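Local coordinates for coat protein (Sulfolobus turreted icosahedral virus, PDB 2BBD) that builds the capsid of an archaeal virus as its major coat protein, probably with a double jelly-roll fold shared with bacterial and eukaryotic viral coat proteins, at residues Q139-G143 with V144-A148. Residues are numbered along the deposited sequence; the frame is centred on the assembly and turned at random.
Sequences QAPSG and VSINA
A type II beta turn from P141 to V144 reverses the chain in the loop from strand 131-137 of the mixed sheet to strand 145-158 of the antiparallel sheet. The turn is closed by a weak hydrogen bond from V144 N to P141 O, 3.4 Å long with an N-H...O angle of 156°. S142 and G143 fill its two middle positions; G143, in the second, has the positive phi of 82° that marks a type II turn and favours glycine.

V144 brings one methyl branch inward: chi1, measured to CG1, is -57°, which puts CG1 anti to the carbonyl carbon and leaves CG2 between that carbon and the backbone N, 3.3 Å from P141 O. The same methyl packs on the proline ring, 3.8 Å from P141 CD, the two side chains crossing at a slant. I146 adds two looser apolar touches, its CD1 4.3 Å from P141 CD and its CG1 4.2 Å from A140 CB. A140 CB also lies 3.9 Å from V144 O.

The turn lies at the protein surface, yet its apolar side continues into the fold: P141 rests on P52 and F56, V144 and I146 lie against I41 of strand 29-43, and I146 also touches L112 of strand 108-123 and W14 in a loop. Beyond the turn, S145 and N147 pair through their backbones with S42 and S40, bringing the chain into the antiparallel sheet beside strand 29-43.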
# COMPACT_ATOMS: atom_id res chain seq x y z
N GLN A 139 -16.91 -1.67 6.58
CA GLN A 139 -18.34 -1.87 6.79
C GLN A 139 -18.93 -2.65 5.61
O GLN A 139 -18.33 -2.71 4.53
CB GLN A 139 -19.01 -0.50 6.91
CG GLN A 139 -20.29 -0.44 7.73
CD GLN A 139 -20.09 -0.72 9.20
OE1 GLN A 139 -19.22 -0.14 9.85
NE2 GLN A 139 -20.91 -1.60 9.74
N ALA A 140 -20.10 -3.26 5.79
CA ALA A 140 -20.73 -4.00 4.70
C ALA A 140 -21.46 -3.01 3.81
O ALA A 140 -22.02 -2.02 4.29
CB ALA A 140 -21.72 -5.01 5.26
N PRO A 141 -21.45 -3.23 2.48
CA PRO A 141 -22.17 -2.27 1.64
C PRO A 141 -23.65 -2.31 1.99
O PRO A 141 -24.16 -3.33 2.47
CB PRO A 141 -21.90 -2.78 0.22
CG PRO A 141 -20.56 -3.46 0.36
CD PRO A 141 -20.71 -4.20 1.66
N SER A 142 -24.35 -1.21 1.77
CA SER A 142 -25.76 -1.16 2.08
C SER A 142 -26.55 -2.21 1.31
O SER A 142 -26.30 -2.47 0.13
CB SER A 142 -26.32 0.23 1.74
OG SER A 142 -27.72 0.27 1.94
N GLY A 143 -27.50 -2.83 2.00
CA GLY A 143 -28.37 -3.82 1.39
C GLY A 143 -27.84 -5.23 1.27
O GLY A 143 -28.53 -6.10 0.72
N VAL A 144 -26.62 -5.49 1.74
CA VAL A 144 -26.08 -6.84 1.65
C VAL A 144 -25.34 -7.30 2.90
O VAL A 144 -25.05 -6.51 3.80
CB VAL A 144 -25.10 -6.99 0.45
CG1 VAL A 144 -25.81 -6.60 -0.85
CG2 VAL A 144 -23.87 -6.14 0.67
N SER A 145 -25.05 -8.59 2.95
CA SER A 145 -24.33 -9.17 4.07
C SER A 145 -23.08 -9.84 3.50
O SER A 145 -23.11 -10.35 2.38
CB SER A 145 -25.21 -10.18 4.80
OG SER A 145 -25.58 -11.24 3.93
N ILE A 146 -22.00 -9.84 4.28
CA ILE A 146 -20.73 -10.45 3.86
C ILE A 146 -20.54 -11.77 4.60
O ILE A 146 -20.62 -11.82 5.82
CB ILE A 146 -19.52 -9.53 4.19
CG1 ILE A 146 -19.64 -8.21 3.43
CG2 ILE A 146 -18.22 -10.22 3.85
CD1 ILE A 146 -19.63 -8.36 1.95
N ASN A 147 -20.28 -12.84 3.85
CA ASN A 147 -20.06 -14.15 4.44
C ASN A 147 -18.69 -14.63 3.93
O ASN A 147 -18.59 -15.30 2.91
CB ASN A 147 -21.17 -15.11 4.00
CG ASN A 147 -22.53 -14.40 3.87
OD1 ASN A 147 -23.11 -14.34 2.77
ND2 ASN A 147 -23.03 -13.85 4.97
N ALA A 148 -17.63 -14.28 4.66
CA ALA A 148 -16.28 -14.63 4.25
C ALA A 148 -15.25 -14.67 5.39
O ALA A 148 -15.55 -14.32 6.53
CB ALA A 148 -15.81 -13.64 3.16